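Local coordinates for protein mercuric reductase (Metallosphaera sedula, PDB 4YWO) that probably reduces mercuric ion to elemental mercury with electrons from NADPH, working as an FAD-containing homodimer of the pyridine nucleotide-disulfide oxidoreductase family, at residues D157-S169 / A258-N270. Numbering follows the deposited sequence.
Sequences DKVGFWTNREALS and ADEILLATGRKPN. With FAD (flavin-adenine dinucleotide), chain B.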
loop_
_atom_site.group_PDB
_atom_site.type_symbol
_atom_site.label_atom_id
_atom_site.label_comp_id
_atom_site.label_asym_id
_atom_site.label_seq_id
_atom_site.Cartn_x
_atom_site.Cartn_y
_atom_site.Cartn_z
ATOM N N ASP A 157 26.683 -30.610 11.743
ATOM C CA ASP A 157 26.292 -31.546 10.732
ATOM C C ASP A 157 25.856 -32.856 11.313
ATOM O O ASP A 157 24.921 -33.433 10.846
ATOM C CB ASP A 157 27.396 -31.714 9.712
ATOM C CG ASP A 157 27.729 -30.396 9.031
ATOM O OD1 ASP A 157 26.952 -29.925 8.157
ATOM O OD2 ASP A 157 28.744 -29.787 9.417
ATOM N N LYS A 158 26.474 -33.303 12.392
ATOM C CA LYS A 158 26.114 -34.582 12.989
ATOM C C LYS A 158 24.775 -34.527 13.712
ATOM O O LYS A 158 23.958 -35.427 13.615
ATOM C CB LYS A 158 27.264 -35.009 13.942
ATOM C CG LYS A 158 26.941 -36.072 14.990
ATOM C CD LYS A 158 28.230 -36.713 15.566
ATOM C CE LYS A 158 29.244 -35.709 16.157
ATOM N NZ LYS A 158 28.642 -34.871 17.229
ATOM N N VAL A 159 24.517 -33.434 14.407
ATOM C CA VAL A 159 23.230 -33.219 15.082
ATOM C C VAL A 159 22.051 -32.908 14.122
ATOM O O VAL A 159 20.925 -33.344 14.369
ATOM C CB VAL A 159 23.419 -32.135 16.157
ATOM C CG1 VAL A 159 22.105 -31.702 16.751
ATOM C CG2 VAL A 159 24.362 -32.593 17.296
ATOM N N GLY A 160 22.357 -32.252 13.013
ATOM C CA GLY A 160 21.355 -32.020 11.916
ATOM C C GLY A 160 20.601 -30.704 12.221
ATOM O O GLY A 160 20.621 -30.170 13.328
ATOM N N PHE A 161 19.941 -30.203 11.190
ATOM C CA PHE A 161 19.319 -28.827 11.297
ATOM C C PHE A 161 18.338 -28.727 10.121
ATOM O O PHE A 161 18.274 -29.531 9.223
ATOM C CB PHE A 161 20.394 -27.750 11.222
ATOM C CG PHE A 161 21.268 -27.832 10.015
ATOM C CD1 PHE A 161 20.912 -27.338 8.785
ATOM C CD2 PHE A 161 22.488 -28.554 10.053
ATOM C CE1 PHE A 161 21.686 -27.524 7.629
ATOM C CE2 PHE A 161 23.276 -28.699 8.926
ATOM C CZ PHE A 161 22.908 -28.229 7.697
ATOM N N TRP A 162 17.520 -27.676 10.183
ATOM C CA TRP A 162 16.630 -27.288 9.144
ATOM C C TRP A 162 17.231 -26.063 8.431
ATOM O O TRP A 162 17.914 -25.233 9.046
ATOM C CB TRP A 162 15.275 -26.927 9.657
ATOM C CG TRP A 162 14.436 -28.037 10.086
ATOM C CD1 TRP A 162 14.708 -29.383 9.972
ATOM C CD2 TRP A 162 13.115 -27.933 10.642
ATOM N NE1 TRP A 162 13.623 -30.122 10.455
ATOM C CE2 TRP A 162 12.651 -29.243 10.874
ATOM C CE3 TRP A 162 12.314 -26.861 10.997
ATOM C CZ2 TRP A 162 11.418 -29.491 11.446
ATOM C CZ3 TRP A 162 11.088 -27.129 11.617
ATOM C CH2 TRP A 162 10.638 -28.418 11.771
ATOM N N THR A 163 16.901 -25.991 7.158
ATOM C CA THR A 163 17.045 -24.769 6.392
ATOM C C THR A 163 15.618 -24.300 6.061
ATOM O O THR A 163 14.626 -24.892 6.488
ATOM C CB THR A 163 17.814 -24.911 5.103
ATOM O OG1 THR A 163 17.099 -25.719 4.169
ATOM C CG2 THR A 163 19.190 -25.489 5.349
ATOM N N ASN A 164 15.497 -23.238 5.245
ATOM C CA ASN A 164 14.150 -22.853 4.789
ATOM C C ASN A 164 13.290 -23.943 4.202
ATOM O O ASN A 164 12.065 -23.946 4.418
ATOM C CB ASN A 164 14.302 -21.639 3.791
ATOM C CG ASN A 164 15.144 -21.989 2.568
ATOM O OD1 ASN A 164 16.342 -22.198 2.672
ATOM N ND2 ASN A 164 14.506 -22.204 1.397
ATOM N N ARG A 165 13.896 -24.866 3.449
ATOM C CA ARG A 165 13.181 -25.907 2.814
ATOM C C ARG A 165 12.424 -26.727 3.847
ATOM O O ARG A 165 11.242 -26.999 3.694
ATOM C CB ARG A 165 14.156 -26.818 2.030
ATOM C CG ARG A 165 13.458 -27.894 1.330
ATOM C CD ARG A 165 14.448 -28.814 0.580
ATOM N NE ARG A 165 15.226 -28.052 -0.382
ATOM C CZ ARG A 165 14.804 -27.744 -1.629
ATOM N NH1 ARG A 165 13.607 -28.129 -2.083
ATOM N NH2 ARG A 165 15.586 -27.035 -2.427
ATOM N N GLU A 166 13.110 -27.145 4.878
ATOM C CA GLU A 166 12.460 -27.963 5.887
ATOM C C GLU A 166 11.537 -27.203 6.749
ATOM O O GLU A 166 10.541 -27.745 7.185
ATOM C CB GLU A 166 13.529 -28.655 6.728
ATOM C CG GLU A 166 14.363 -29.631 5.949
ATOM C CD GLU A 166 15.479 -29.051 5.117
ATOM O OE1 GLU A 166 16.014 -27.980 5.361
ATOM O OE2 GLU A 166 15.753 -29.604 4.049
ATOM N N ALA A 167 11.875 -25.924 7.060
ATOM C CA ALA A 167 10.993 -25.103 7.930
ATOM C C ALA A 167 9.645 -24.819 7.235
ATOM O O ALA A 167 8.624 -24.616 7.898
ATOM C CB ALA A 167 11.704 -23.794 8.356
ATOM N N LEU A 168 9.637 -24.812 5.887
ATOM C CA LEU A 168 8.388 -24.659 5.135
ATOM C C LEU A 168 7.559 -25.940 4.916
ATOM O O LEU A 168 6.384 -25.879 4.575
ATOM C CB LEU A 168 8.654 -23.902 3.856
ATOM C CG LEU A 168 9.158 -22.453 4.008
ATOM C CD1 LEU A 168 9.745 -21.883 2.713
ATOM C CD2 LEU A 168 8.044 -21.579 4.586
ATOM N N SER A 169 8.210 -27.092 5.021
ATOM C CA SER A 169 7.550 -28.379 4.949
ATOM C C SER A 169 8.052 -29.250 6.103
ATOM O O SER A 169 8.750 -30.272 5.870
ATOM C CB SER A 169 7.891 -29.055 3.649
ATOM O OG SER A 169 7.470 -28.324 2.573
ATOM N N ALA A 258 16.745 -26.864 22.250
ATOM C CA ALA A 258 15.532 -26.766 21.490
ATOM C C ALA A 258 15.292 -28.032 20.775
ATOM O O ALA A 258 16.256 -28.793 20.512
ATOM C CB ALA A 258 15.670 -25.614 20.459
ATOM N N ASP A 259 14.082 -28.256 20.333
ATOM C CA ASP A 259 13.747 -29.412 19.535
ATOM C C ASP A 259 14.425 -29.445 18.171
ATOM O O ASP A 259 14.723 -30.501 17.631
ATOM C CB ASP A 259 12.232 -29.566 19.284
ATOM C CG ASP A 259 11.456 -29.874 20.504
ATOM O OD1 ASP A 259 12.113 -30.363 21.473
ATOM O OD2 ASP A 259 10.206 -29.592 20.543
ATOM N N GLU A 260 14.622 -28.234 17.561
ATOM C CA GLU A 260 15.151 -28.166 16.285
ATOM C C GLU A 260 15.976 -26.863 16.187
ATOM O O GLU A 260 15.793 -25.956 16.990
ATOM C CB GLU A 260 13.988 -28.165 15.291
ATOM C CG GLU A 260 14.371 -28.391 13.832
ATOM C CD GLU A 260 15.349 -29.557 13.686
ATOM O OE1 GLU A 260 14.871 -30.715 13.596
ATOM O OE2 GLU A 260 16.585 -29.322 13.674
ATOM N N ILE A 261 16.875 -26.856 15.221
ATOM C CA ILE A 261 17.729 -25.753 14.846
ATOM C C ILE A 261 17.401 -25.336 13.400
ATOM O O ILE A 261 17.278 -26.164 12.512
ATOM C CB ILE A 261 19.208 -26.095 14.969
ATOM C CG1 ILE A 261 19.571 -26.317 16.442
ATOM C CG2 ILE A 261 20.064 -24.990 14.442
ATOM C CD1 ILE A 261 20.928 -27.098 16.459
ATOM N N LEU A 262 17.216 -24.018 13.197
ATOM C CA LEU A 262 16.944 -23.471 11.856
ATOM C C LEU A 262 18.116 -22.551 11.512
ATOM O O LEU A 262 18.409 -21.588 12.262
ATOM C CB LEU A 262 15.598 -22.658 11.762
ATOM C CG LEU A 262 15.489 -21.878 10.459
ATOM C CD1 LEU A 262 15.356 -22.746 9.235
ATOM C CD2 LEU A 262 14.274 -21.000 10.715
ATOM N N LEU A 263 18.840 -22.862 10.460
ATOM C CA LEU A 263 19.872 -21.981 9.908
ATOM C C LEU A 263 19.220 -20.855 9.068
ATOM O O LEU A 263 18.461 -21.159 8.137
ATOM C CB LEU A 263 20.807 -22.704 9.007
ATOM C CG LEU A 263 21.583 -23.781 9.693
ATOM C CD1 LEU A 263 22.523 -24.415 8.631
ATOM C CD2 LEU A 263 22.307 -23.279 10.920
ATOM N N ALA A 264 19.516 -19.620 9.441
ATOM C CA ALA A 264 19.091 -18.416 8.724
ATOM C C ALA A 264 20.252 -17.439 8.666
ATOM O O ALA A 264 20.150 -16.277 9.001
ATOM C CB ALA A 264 17.901 -17.843 9.427
ATOM N N THR A 265 21.420 -17.984 8.281
ATOM C CA THR A 265 22.735 -17.277 8.333
ATOM C C THR A 265 23.148 -16.878 6.926
ATOM O O THR A 265 24.291 -16.537 6.724
ATOM C CB THR A 265 23.855 -18.212 8.877
ATOM O OG1 THR A 265 23.806 -19.493 8.206
ATOM C CG2 THR A 265 23.625 -18.475 10.278
ATOM N N GLY A 266 22.218 -16.853 5.994
ATOM C CA GLY A 266 22.534 -16.306 4.698
ATOM C C GLY A 266 22.522 -17.355 3.587
ATOM O O GLY A 266 22.203 -18.518 3.835
ATOM N N ARG A 267 22.925 -16.925 2.370
ATOM C CA ARG A 267 22.900 -17.740 1.205
ATOM C C ARG A 267 24.221 -17.556 0.432
ATOM O O ARG A 267 24.757 -16.490 0.444
ATOM C CB ARG A 267 21.855 -17.292 0.227
ATOM C CG ARG A 267 20.474 -16.913 0.726
ATOM C CD ARG A 267 19.607 -18.091 0.774
ATOM N NE ARG A 267 19.247 -18.640 -0.572
ATOM C CZ ARG A 267 18.617 -19.781 -0.757
ATOM N NH1 ARG A 267 18.161 -20.484 0.278
ATOM N NH2 ARG A 267 18.374 -20.183 -1.979
ATOM N N LYS A 268 24.645 -18.623 -0.182
ATOM C CA LYS A 268 25.899 -18.730 -0.975
ATOM C C LYS A 268 25.513 -18.835 -2.445
ATOM O O LYS A 268 24.788 -19.728 -2.832
ATOM C CB LYS A 268 26.660 -19.967 -0.553
ATOM C CG LYS A 268 27.972 -20.050 -1.280
ATOM C CD LYS A 268 28.802 -21.185 -0.765
ATOM C CE LYS A 268 30.191 -21.184 -1.396
ATOM N NZ LYS A 268 30.885 -22.474 -1.090
ATOM N N PRO A 269 26.081 -17.957 -3.304
ATOM C CA PRO A 269 25.788 -18.125 -4.714
ATOM C C PRO A 269 26.228 -19.462 -5.247
ATOM O O PRO A 269 27.251 -20.012 -4.844
ATOM C CB PRO A 269 26.638 -17.031 -5.336
ATOM C CG PRO A 269 26.674 -15.917 -4.312
ATOM C CD PRO A 269 26.715 -16.647 -3.036
ATOM N N ASN A 270 25.461 -19.981 -6.182
ATOM C CA ASN A 270 25.732 -21.296 -6.831
ATOM C C ASN A 270 26.719 -21.111 -7.974
ATOM O O ASN A 270 26.337 -20.950 -9.071
ATOM C CB ASN A 270 24.449 -21.891 -7.338
ATOM C CG ASN A 270 23.535 -22.412 -6.196
ATOM O OD1 ASN A 270 24.039 -22.803 -5.115
ATOM N ND2 ASN A 270 22.210 -22.403 -6.432
HETATM P PA FAD B . 17.137 -19.495 -8.517
HETATM O O1A FAD B . 15.647 -19.320 -8.693
HETATM O O2A FAD B . 17.666 -20.388 -7.420
HETATM O O5B FAD B . 17.753 -19.997 -9.917
HETATM C C5B FAD B . 18.616 -21.131 -9.963
HETATM C C4B FAD B . 17.922 -22.267 -10.703
HETATM O O4B FAD B . 18.766 -22.744 -11.755
HETATM C C3B FAD B . 17.629 -23.434 -9.774
HETATM O O3B FAD B . 16.222 -23.685 -9.729
HETATM C C2B FAD B . 18.352 -24.632 -10.357
HETATM O O2B FAD B . 17.412 -25.658 -10.687
HETATM C C1B FAD B . 19.050 -24.139 -11.614
HETATM N N9A FAD B . 20.515 -24.342 -11.486
HETATM C C8A FAD B . 21.279 -23.933 -10.457
HETATM N N7A FAD B . 22.579 -24.275 -10.645
HETATM C C5A FAD B . 22.660 -24.920 -11.824
HETATM C C6A FAD B . 23.737 -25.547 -12.626
HETATM N N6A FAD B . 25.021 -25.553 -12.193
HETATM N N1A FAD B . 23.394 -26.114 -13.805
HETATM C C2A FAD B . 22.122 -26.114 -14.246
HETATM N N3A FAD B . 21.097 -25.564 -13.571
HETATM C C4A FAD B . 21.297 -24.961 -12.375
HETATM N N1 FAD B . 12.622 -12.488 -2.494
HETATM C C2 FAD B . 11.674 -11.520 -2.566
HETATM O O2 FAD B . 11.812 -10.606 -3.407
HETATM N N3 FAD B . 10.591 -11.504 -1.768
HETATM C C4 FAD B . 10.370 -12.445 -0.843
HETATM O O4 FAD B . 9.353 -12.401 -0.116
HETATM C C4X FAD B . 11.359 -13.540 -0.699
HETATM N N5 FAD B . 11.209 -14.528 0.211
HETATM C C5X FAD B . 12.130 -15.515 0.318
HETATM C C6 FAD B . 11.955 -16.521 1.261
HETATM C C7 FAD B . 12.896 -17.538 1.378
HETATM C C7M FAD B . 12.703 -18.627 2.401
HETATM C C8 FAD B . 14.091 -17.552 0.494
HETATM C C8M FAD B . 15.109 -18.655 0.623
HETATM C C9 FAD B . 14.271 -16.548 -0.450
HETATM C C9A FAD B . 13.330 -15.532 -0.567
HETATM N N10 FAD B . 13.504 -14.510 -1.522
HETATM C C10 FAD B . 12.527 -13.500 -1.606
HETATM C "C1'" FAD B . 14.672 -14.499 -2.405
HETATM C "C2'" FAD B . 14.268 -14.994 -3.789
HETATM O "O2'" FAD B . 13.586 -16.247 -3.667
HETATM C "C3'" FAD B . 15.488 -15.165 -4.686
HETATM O "O3'" FAD B . 16.257 -13.957 -4.680
HETATM C "C4'" FAD B . 15.073 -15.495 -6.114
HETATM O "O4'" FAD B . 14.472 -16.793 -6.149
HETATM C "C5'" FAD B . 16.274 -15.466 -7.053
HETATM O "O5'" FAD B . 16.007 -16.280 -8.193
HETATM P P FAD B . 17.208 -16.772 -9.145
HETATM O O1P FAD B . 16.609 -17.270 -10.439
HETATM O O2P FAD B . 18.264 -15.694 -9.169
HETATM O O3P FAD B . 17.797 -18.037 -8.344
HETATM O O HOH W 1 16.719 -22.983 -0.713
HETATM O O HOH W 2 17.823 -21.334 5.590
HETATM O O HOH W 3 18.138 -20.095 3.274
#
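W162 meets L262 in a single parallel beta bridge, by which the extended residues 161-163 line strand 260-263, an edge strand of the four-stranded parallel sheet in what is, as in relatives, the NADPH-binding domain. Two nearly straight backbone hydrogen bonds define it: W162 N to I261 O (2.8 Å, 171° at the hydrogen) and L263 N to W162 O (2.9 Å). E260 can be followed outward. Its CB leaves toward W162, and with CG anti to the backbone N (chi1 -168°) and a bend at chi2, CG settles over the indole, 3.5 Å from the centroid of the five-membered ring, a CH-pi contact; E166 CB covers the opposite face. The carboxylate plane tilts 23° from the ring. OE1 lies over the ring face, 3.4 Å from W162 NE1 but badly angled for a hydrogen bond, and forms a salt bridge with R172; OE2 accepts from I261 N and pairs with K247. L263 CD1 sits 3.6 Å from the F161 ring centroid, another CH-pi contact. Beyond T163, whose capping box with E166 starts helix 164-168, N164 ND2 donates to V56 O and R267 NE bonds S146 OG. Water 3 donates to N164 OD1 and accepts from R267 NH1, and FAD C8M lies over the guanidinium face, 3.6 Å from R267 NH1.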